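Side-chain contacts in odorant binding protein 4 (Chrysopa pallens, PDB 6JPM), which probably binds small odorant molecules as a secreted carrier protein of the insect: residues M54-N59 against S65-Q70; A5-T10 against P72-K77; N103-L108 against E114-P119. All coordinates share one frame; numbering follows the deposited sequence.

Contact 1 of 3, residues M54-N59 against S65-Q70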
loop_
_atom_site.group_PDB
_atom_site.type_symbol
_atom_site.label_atom_id
_atom_site.label_comp_id
_atom_site.label_asym_id
_atom_site.label_seq_id
_atom_site.Cartn_x
_atom_site.Cartn_y
_atom_site.Cartn_z
ATOM N N MET A 54 0.460 5.360 -6.201
ATOM C CA MET A 54 -0.990 5.366 -6.072
ATOM C C MET A 54 -1.546 6.724 -5.667
ATOM O O MET A 54 -2.772 6.878 -5.623
ATOM C CB MET A 54 -1.441 4.326 -5.046
ATOM C CG MET A 54 -1.132 2.880 -5.450
ATOM S SD MET A 54 -1.371 1.767 -4.040
ATOM C CE MET A 54 -3.164 1.659 -3.976
ATOM N N LYS A 55 -0.678 7.691 -5.346
ATOM C CA LYS A 55 -1.026 9.029 -4.870
ATOM C C LYS A 55 -1.670 9.017 -3.488
ATOM O O LYS A 55 -2.184 10.044 -3.046
ATOM C CB LYS A 55 -1.925 9.765 -5.870
ATOM C CG LYS A 55 -1.188 10.101 -7.162
ATOM C CD LYS A 55 -2.116 10.676 -8.220
ATOM C CE LYS A 55 -2.964 9.590 -8.863
ATOM N NZ LYS A 55 -3.632 10.085 -10.098
ATOM N N ILE A 56 -1.632 7.885 -2.788
ATOM C CA ILE A 56 -2.171 7.775 -1.435
ATOM C C ILE A 56 -1.226 8.411 -0.415
ATOM O O ILE A 56 -1.672 8.964 0.594
ATOM C CB ILE A 56 -2.442 6.286 -1.123
ATOM C CG1 ILE A 56 -3.528 5.744 -2.067
ATOM C CG2 ILE A 56 -2.840 6.085 0.335
ATOM C CD1 ILE A 56 -4.910 6.390 -1.850
ATOM N N ILE A 57 0.085 8.328 -0.644
ATOM C CA ILE A 57 1.084 8.943 0.226
ATOM C C ILE A 57 1.761 10.079 -0.531
ATOM O O ILE A 57 2.189 9.910 -1.679
ATOM C CB ILE A 57 2.126 7.917 0.716
ATOM C CG1 ILE A 57 1.541 6.961 1.770
ATOM C CG2 ILE A 57 3.360 8.616 1.255
ATOM C CD1 ILE A 57 1.210 7.610 3.112
ATOM N N LYS A 58 1.861 11.237 0.109
ATOM C CA LYS A 58 2.507 12.384 -0.506
ATOM C C LYS A 58 3.390 13.037 0.542
ATOM O O LYS A 58 2.897 13.429 1.605
ATOM C CB LYS A 58 1.456 13.364 -1.048
ATOM C CG LYS A 58 2.008 14.552 -1.783
ATOM C CD LYS A 58 0.882 15.326 -2.461
ATOM C CE LYS A 58 -0.237 15.675 -1.477
ATOM N NZ LYS A 58 0.201 16.592 -0.379
ATOM N N ASN A 59 4.689 13.136 0.261
ATOM C CA ASN A 59 5.647 13.702 1.215
ATOM C C ASN A 59 5.513 13.031 2.578
ATOM O O ASN A 59 5.496 13.693 3.617
ATOM C CB ASN A 59 5.478 15.215 1.356
ATOM C CG ASN A 59 5.671 15.949 0.044
ATOM O OD1 ASN A 59 4.731 16.517 -0.498
ATOM N ND2 ASN A 59 6.897 15.957 -0.453
ATOM N N SER A 65 -7.528 13.212 0.587
ATOM C CA SER A 65 -8.264 13.580 -0.620
ATOM C C SER A 65 -8.151 12.492 -1.675
ATOM O O SER A 65 -9.161 12.061 -2.247
ATOM C CB SER A 65 -7.750 14.908 -1.173
ATOM O OG SER A 65 -7.854 15.931 -0.203
ATOM N N ALA A 66 -6.925 12.045 -1.961
ATOM C CA ALA A 66 -6.733 10.940 -2.895
ATOM C C ALA A 66 -7.467 9.690 -2.428
ATOM O O ALA A 66 -7.976 8.917 -3.247
ATOM C CB ALA A 66 -5.239 10.644 -3.069
ATOM N N VAL A 67 -7.510 9.459 -1.117
ATOM C CA VAL A 67 -8.221 8.292 -0.607
ATOM C C VAL A 67 -9.694 8.364 -0.989
ATOM O O VAL A 67 -10.297 7.359 -1.390
ATOM C CB VAL A 67 -8.030 8.179 0.916
ATOM C CG1 VAL A 67 -8.986 7.161 1.503
ATOM C CG2 VAL A 67 -6.597 7.802 1.242
ATOM N N GLU A 68 -10.291 9.558 -0.904
ATOM C CA GLU A 68 -11.724 9.686 -1.155
ATOM C C GLU A 68 -12.059 9.611 -2.642
ATOM O O GLU A 68 -13.088 9.040 -3.012
ATOM C CB GLU A 68 -12.249 10.983 -0.543
ATOM C CG GLU A 68 -12.273 10.952 0.976
ATOM C CD GLU A 68 -12.420 12.326 1.583
ATOM O OE1 GLU A 68 -13.009 13.208 0.919
ATOM O OE2 GLU A 68 -11.940 12.529 2.718
ATOM N N GLN A 69 -11.208 10.167 -3.511
ATOM C CA GLN A 69 -11.465 10.061 -4.945
ATOM C C GLN A 69 -11.454 8.609 -5.396
ATOM O O GLN A 69 -12.231 8.220 -6.277
ATOM C CB GLN A 69 -10.431 10.863 -5.742
ATOM C CG GLN A 69 -10.788 11.102 -7.216
ATOM C CD GLN A 69 -10.474 9.921 -8.145
ATOM O OE1 GLN A 69 -9.845 8.938 -7.746
ATOM N NE2 GLN A 69 -10.911 10.027 -9.397
ATOM N N GLN A 70 -10.582 7.792 -4.809
ATOM C CA GLN A 70 -10.314 6.473 -5.357
ATOM C C GLN A 70 -11.181 5.374 -4.753
ATOM O O GLN A 70 -11.342 4.320 -5.384
ATOM C CB GLN A 70 -8.824 6.164 -5.192
ATOM C CG GLN A 70 -7.980 7.191 -5.942
ATOM C CD GLN A 70 -6.496 7.113 -5.650
ATOM O OE1 GLN A 70 -6.024 6.183 -5.001
ATOM N NE2 GLN A 70 -5.753 8.104 -6.135
#

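Contact 2 of 3, residues A5-T10 against P72-K77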
loop_
_atom_site.group_PDB
_atom_site.type_symbol
_atom_site.label_atom_id
_atom_site.label_comp_id
_atom_site.label_asym_id
_atom_site.label_seq_id
_atom_site.Cartn_x
_atom_site.Cartn_y
_atom_site.Cartn_z
ATOM N N ALA A 5 -9.406 -7.718 -12.101
ATOM C CA ALA A 5 -8.322 -8.014 -13.030
ATOM C C ALA A 5 -7.537 -6.758 -13.379
ATOM O O ALA A 5 -6.312 -6.811 -13.533
ATOM C CB ALA A 5 -8.879 -8.670 -14.293
ATOM N N GLN A 6 -8.227 -5.623 -13.532
ATOM C CA GLN A 6 -7.525 -4.368 -13.774
ATOM C C GLN A 6 -6.710 -3.950 -12.560
ATOM O O GLN A 6 -5.623 -3.385 -12.711
ATOM C CB GLN A 6 -8.516 -3.268 -14.149
ATOM C CG GLN A 6 -9.210 -3.461 -15.481
ATOM C CD GLN A 6 -10.497 -2.671 -15.567
ATOM O OE1 GLN A 6 -11.346 -2.755 -14.682
ATOM N NE2 GLN A 6 -10.644 -1.890 -16.628
ATOM N N MET A 7 -7.221 -4.226 -11.360
ATOM C CA MET A 7 -6.487 -3.936 -10.132
ATOM C C MET A 7 -5.211 -4.770 -10.043
ATOM O O MET A 7 -4.139 -4.248 -9.725
ATOM C CB MET A 7 -7.377 -4.205 -8.921
ATOM C CG MET A 7 -7.839 -2.974 -8.195
ATOM S SD MET A 7 -8.780 -3.445 -6.731
ATOM C CE MET A 7 -7.545 -4.322 -5.781
ATOM N N ALA A 8 -5.310 -6.074 -10.313
ATOM C CA ALA A 8 -4.117 -6.913 -10.271
ATOM C C ALA A 8 -3.136 -6.517 -11.362
ATOM O O ALA A 8 -1.921 -6.545 -11.151
ATOM C CB ALA A 8 -4.498 -8.388 -10.395
ATOM N N SER A 9 -3.646 -6.124 -12.531
ATOM C CA SER A 9 -2.769 -5.724 -13.627
ATOM C C SER A 9 -2.064 -4.410 -13.314
ATOM O O SER A 9 -0.855 -4.275 -13.523
ATOM C CB SER A 9 -3.569 -5.616 -14.930
ATOM O OG SER A 9 -2.847 -4.904 -15.927
ATOM N N THR A 10 -2.804 -3.423 -12.812
ATOM C CA THR A 10 -2.166 -2.169 -12.429
ATOM C C THR A 10 -1.194 -2.379 -11.268
ATOM O O THR A 10 -0.120 -1.768 -11.229
ATOM C CB THR A 10 -3.235 -1.133 -12.081
ATOM O OG1 THR A 10 -3.936 -0.768 -13.276
ATOM C CG2 THR A 10 -2.611 0.096 -11.503
ATOM N N PRO A 72 -14.436 5.156 -4.790
ATOM C CA PRO A 72 -15.445 4.702 -5.762
ATOM C C PRO A 72 -14.879 3.929 -6.947
ATOM O O PRO A 72 -15.669 3.346 -7.700
ATOM C CB PRO A 72 -16.114 6.010 -6.220
ATOM C CG PRO A 72 -15.151 7.077 -5.889
ATOM C CD PRO A 72 -14.452 6.621 -4.644
ATOM N N THR A 73 -13.562 3.898 -7.149
ATOM C CA THR A 73 -13.014 3.049 -8.201
ATOM C C THR A 73 -12.760 1.621 -7.734
ATOM O O THR A 73 -12.404 0.772 -8.558
ATOM C CB THR A 73 -11.712 3.637 -8.745
ATOM O OG1 THR A 73 -10.771 3.791 -7.674
ATOM C CG2 THR A 73 -11.969 4.980 -9.404
ATOM N N LEU A 74 -12.927 1.341 -6.438
ATOM C CA LEU A 74 -12.648 0.016 -5.904
ATOM C C LEU A 74 -13.783 -0.945 -6.247
ATOM O O LEU A 74 -14.951 -0.550 -6.238
ATOM C CB LEU A 74 -12.477 0.069 -4.390
ATOM C CG LEU A 74 -11.218 0.706 -3.807
ATOM C CD1 LEU A 74 -11.299 0.690 -2.295
ATOM C CD2 LEU A 74 -9.987 -0.046 -4.288
ATOM N N PRO A 75 -13.466 -2.204 -6.557
ATOM C CA PRO A 75 -14.512 -3.228 -6.600
ATOM C C PRO A 75 -15.247 -3.259 -5.270
ATOM O O PRO A 75 -14.640 -3.116 -4.205
ATOM C CB PRO A 75 -13.737 -4.525 -6.851
ATOM C CG PRO A 75 -12.460 -4.088 -7.498
ATOM C CD PRO A 75 -12.142 -2.746 -6.903
ATOM N N LYS A 76 -16.573 -3.423 -5.342
ATOM C CA LYS A 76 -17.395 -3.333 -4.136
ATOM C C LYS A 76 -16.949 -4.327 -3.072
ATOM O O LYS A 76 -17.128 -4.075 -1.876
ATOM C CB LYS A 76 -18.868 -3.556 -4.484
ATOM C CG LYS A 76 -19.163 -4.878 -5.174
ATOM C CD LYS A 76 -20.530 -5.427 -4.747
ATOM C CE LYS A 76 -21.654 -4.425 -4.998
ATOM N NZ LYS A 76 -21.903 -4.184 -6.454
ATOM N N LYS A 77 -16.330 -5.421 -3.463
ATOM C CA LYS A 77 -15.904 -6.369 -2.414
ATOM C C LYS A 77 -14.769 -5.790 -1.568
ATOM O O LYS A 77 -14.573 -6.288 -0.497
ATOM C CB LYS A 77 -15.553 -7.724 -3.023
ATOM C CG LYS A 77 -14.378 -7.750 -3.977
ATOM C CD LYS A 77 -13.212 -8.544 -3.415
ATOM C CE LYS A 77 -13.142 -9.981 -3.878
ATOM N NZ LYS A 77 -11.888 -10.237 -4.620
#

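Contact 3 of 3, residues N103-L108 against E114-P119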
loop_
_atom_site.group_PDB
_atom_site.type_symbol
_atom_site.label_atom_id
_atom_site.label_comp_id
_atom_site.label_asym_id
_atom_site.label_seq_id
_atom_site.Cartn_x
_atom_site.Cartn_y
_atom_site.Cartn_z
ATOM N N ASN A 103 4.952 2.061 7.532
ATOM C CA ASN A 103 4.152 1.864 8.739
ATOM C C ASN A 103 2.663 1.864 8.424
ATOM O O ASN A 103 1.908 1.066 8.983
ATOM C CB ASN A 103 4.476 2.948 9.772
ATOM C CG ASN A 103 5.814 2.722 10.438
ATOM O OD1 ASN A 103 6.233 1.575 10.624
ATOM N ND2 ASN A 103 6.508 3.815 10.779
ATOM N N PHE A 104 2.222 2.781 7.563
ATOM C CA PHE A 104 0.844 2.773 7.084
ATOM C C PHE A 104 0.491 1.431 6.443
ATOM O O PHE A 104 -0.569 0.866 6.721
ATOM C CB PHE A 104 0.648 3.922 6.085
ATOM C CG PHE A 104 -0.744 4.006 5.494
ATOM C CD1 PHE A 104 -1.852 4.278 6.300
ATOM C CD2 PHE A 104 -0.941 3.846 4.129
ATOM C CE1 PHE A 104 -3.142 4.377 5.755
ATOM C CE2 PHE A 104 -2.215 3.930 3.576
ATOM C CZ PHE A 104 -3.320 4.194 4.397
ATOM N N ALA A 105 1.381 0.898 5.592
ATOM C CA ALA A 105 1.107 -0.367 4.912
ATOM C C ALA A 105 0.986 -1.522 5.899
ATOM O O ALA A 105 0.099 -2.374 5.765
ATOM C CB ALA A 105 2.206 -0.664 3.890
ATOM N N LYS A 106 1.902 -1.602 6.866
ATOM C CA LYS A 106 1.814 -2.665 7.869
ATOM C C LYS A 106 0.479 -2.601 8.589
ATOM O O LYS A 106 -0.132 -3.634 8.871
ATOM C CB LYS A 106 2.937 -2.551 8.912
ATOM C CG LYS A 106 4.339 -2.699 8.391
ATOM C CD LYS A 106 5.290 -2.975 9.546
ATOM C CE LYS A 106 5.198 -1.903 10.612
ATOM N NZ LYS A 106 6.209 -2.089 11.685
ATOM N N CYS A 107 0.027 -1.383 8.915
ATOM C CA CYS A 107 -1.253 -1.230 9.597
ATOM C C CYS A 107 -2.387 -1.741 8.721
ATOM O O CYS A 107 -3.276 -2.465 9.192
ATOM C CB CYS A 107 -1.475 0.239 9.972
ATOM S SG CYS A 107 -3.027 0.531 10.893
ATOM N N LEU A 108 -2.375 -1.364 7.440
ATOM C CA LEU A 108 -3.444 -1.777 6.541
ATOM C C LEU A 108 -3.538 -3.292 6.477
ATOM O O LEU A 108 -4.637 -3.859 6.527
ATOM C CB LEU A 108 -3.218 -1.220 5.141
ATOM C CG LEU A 108 -3.496 0.262 4.939
ATOM C CD1 LEU A 108 -3.259 0.583 3.482
ATOM C CD2 LEU A 108 -4.921 0.614 5.362
ATOM N N GLU A 114 -6.836 -10.594 4.876
ATOM C CA GLU A 114 -7.474 -11.216 3.701
ATOM C C GLU A 114 -7.800 -10.191 2.619
ATOM O O GLU A 114 -7.769 -10.561 1.501
ATOM C CB GLU A 114 -8.732 -11.959 4.142
ATOM C CG GLU A 114 -9.399 -12.764 3.047
ATOM C CD GLU A 114 -8.625 -13.957 2.506
ATOM O OE1 GLU A 114 -9.043 -14.496 1.478
ATOM O OE2 GLU A 114 -7.626 -14.345 3.104
ATOM N N MET A 115 -8.108 -8.959 2.981
ATOM C CA MET A 115 -8.542 -7.951 1.990
ATOM C C MET A 115 -7.406 -6.997 1.592
ATOM O O MET A 115 -7.640 -6.049 0.929
ATOM C CB MET A 115 -9.745 -7.169 2.524
ATOM C CG MET A 115 -10.868 -8.054 3.013
ATOM S SD MET A 115 -11.424 -9.183 1.770
ATOM C CE MET A 115 -12.010 -8.047 0.535
ATOM N N TYR A 116 -6.194 -7.302 1.970
ATOM C CA TYR A 116 -5.071 -6.457 1.592
ATOM C C TYR A 116 -4.738 -6.682 0.123
ATOM O O TYR A 116 -4.541 -7.821 -0.309
ATOM C CB TYR A 116 -3.882 -6.785 2.490
ATOM C CG TYR A 116 -2.614 -6.022 2.237
ATOM C CD1 TYR A 116 -2.399 -4.791 2.841
ATOM C CD2 TYR A 116 -1.605 -6.552 1.443
ATOM C CE1 TYR A 116 -1.239 -4.096 2.641
ATOM C CE2 TYR A 116 -0.425 -5.855 1.236
ATOM C CZ TYR A 116 -0.252 -4.629 1.843
ATOM O OH TYR A 116 0.901 -3.912 1.663
ATOM N N PHE A 117 -4.683 -5.602 -0.659
ATOM C CA PHE A 117 -4.439 -5.736 -2.090
ATOM C C PHE A 117 -3.286 -4.886 -2.614
ATOM O O PHE A 117 -3.100 -4.825 -3.836
ATOM C CB PHE A 117 -5.706 -5.406 -2.884
ATOM C CG PHE A 117 -6.249 -4.037 -2.607
ATOM C CD1 PHE A 117 -5.679 -2.907 -3.196
ATOM C CD2 PHE A 117 -7.334 -3.872 -1.757
ATOM C CE1 PHE A 117 -6.176 -1.634 -2.925
ATOM C CE2 PHE A 117 -7.840 -2.610 -1.492
ATOM C CZ PHE A 117 -7.262 -1.488 -2.072
ATOM N N LEU A 118 -2.523 -4.214 -1.753
ATOM C CA LEU A 118 -1.384 -3.446 -2.244
ATOM C C LEU A 118 -0.380 -4.365 -2.937
ATOM O O LEU A 118 -0.191 -5.512 -2.523
ATOM C CB LEU A 118 -0.679 -2.713 -1.108
ATOM C CG LEU A 118 -1.493 -1.712 -0.280
ATOM C CD1 LEU A 118 -0.585 -0.994 0.711
ATOM C CD2 LEU A 118 -2.220 -0.719 -1.179
ATOM N N PRO A 119 0.282 -3.887 -4.008
ATOM C CA PRO A 119 1.421 -4.637 -4.553
ATOM C C PRO A 119 2.634 -4.665 -3.612
ATOM O O PRO A 119 3.605 -5.352 -3.978
ATOM C CB PRO A 119 1.771 -3.876 -5.844
ATOM C CG PRO A 119 1.107 -2.551 -5.734
ATOM C CD PRO A 119 -0.113 -2.768 -4.881
#

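Contact 1 of 3, residues M54-N59 against S65-Q70
Ala66 opens the packing of helix 64-70 against the chain that leaves helix 41-53: its methyl CB presses against the backbone carbonyl of Lys55, 3.1 Å from Lys55 O, a tight approach. One residue on, Val67 turns CG2 to the tip of Ile56, 3.8 Å from Ile56 CD1, the two side chains crossing at about a right angle. A helical turn beyond Ala66, Gln70 stretches out past CG (chi2 170°), and its NE2 reaches the carbonyl of Met54, the first residue after helix 41-53. NE2 donates to Met54 O over 3.3 Å, meeting the carbonyl almost head-on (C=O...N 161°), with Met54 O lying nearly in the plane of the Gln70 amide. The other branch of Gln70, OE1, lies 3.3 Å from Ile56 CD1. Lys55, with positive phi, closes the helix end in a Schellman motif. Were Gln70 an alanine, Met54 O would probably lose this donor, and a gap is likely to open beside Ile56 CD1. Ile56 is also packed by Leu51, Leu62 and Phe104. The chemistry is therefore mixed: methyl groups fill the space between helix and turn, while a single side-chain hydrogen bond joins the C-terminal end of one helix to the next.

Contact 2 of 3, residues A5-T10 against P72-K77
Met7 reaches Pro75 through an unusual first torsion: chi1 is -109°, well away from a staggered value, after which the chain runs straight (chi2 -176°) and then bends at the sulfur (chi3 63°). The straight part carries SD outward from helix 4-22 to the proline ring, and the bend turns the methyl CE off to one side, onto Phe117 of the C-terminal tail. SD is the atom that touches across the contact. It rests 3.4 Å from Pro75 CD and 3.8 Å from Pro75 CG, at the CD-CG end of the ring, with the two side chains meeting at a slant. Leu74 adds a looser touch, its CD2 lying 4.4 Å from Met7 SD, although its CB points away from the helix; like the methionine, this leucine also packs on Phe117. Tyr78 of helix 76-89 also packs on Met7. Nearby, a salt bridge from Lys77 to Glu4 and a backbone bond between Thr73 and Leu2 join the same two parts of the chain. Between the segments themselves no hydrogen bond forms; the contact is a small apolar one, a polarisable sulfur against proline methylenes, and it depends on dispersion and fit rather than on direction.

Contact 3 of 3, residues N103-L108 against E114-P119
The C-terminal tail folds back along helix 99-111, and Tyr116 and Leu118 are the tail residues that lie against Ala105 and Leu108, which are one helical turn apart. With CG anti to the backbone N (chi1 179°), Tyr116 turns its ring toward the helix. CE1 sits 3.8 Å from Ala105 O, and CD1 is 4.1 Å from Leu108 C; the helix backbone meets the ring obliquely. Farther out, the hydroxyl OH ends 4.1 Å from Ala105 CB. This return of the tail into the body of the protein recalls insect odorant-binding proteins whose C-terminus helps to close a largely helical, disulfide-tied fold; here Cys107, in the same helix, is bonded to Cys89 of helix 76-89. Two residues beyond the tyrosine, Leu118 brings CD1 up to both helix residues, 4.2 Å from Ala105 CB and equally far from Leu108 CD1, the two leucine side chains crossing at about a right angle. Leu108 in turn lays CG on one face of the Phe104 ring, 4.0 Å above its plane and toward the rim. Met47 of helix 41-53 packs on Ala105, Tyr116 and Leu118, and His33 NE2 is hydrogen-bonded to Leu118 O.

The three contacts form a triangle, their centres about 15 Å from one another. Contact 1 is a short-range closure within the longer loop that contact 2 makes between helix 4-22 and the entry to helix 76-89, and contact 3 follows later, between helix 99-111 and the tail. Its segment 114-119 ties the set together: Leu118 CD2 is 3.8 Å from Met54 CE of contact 1, and Met115 CE packs 3.3 Å from Lys77 O of contact 2. Local turns, the N-terminal helix and the C-terminus thus converge mainly through apolar side chains, consistent with a compact helical fold built around a hydrophobic interior.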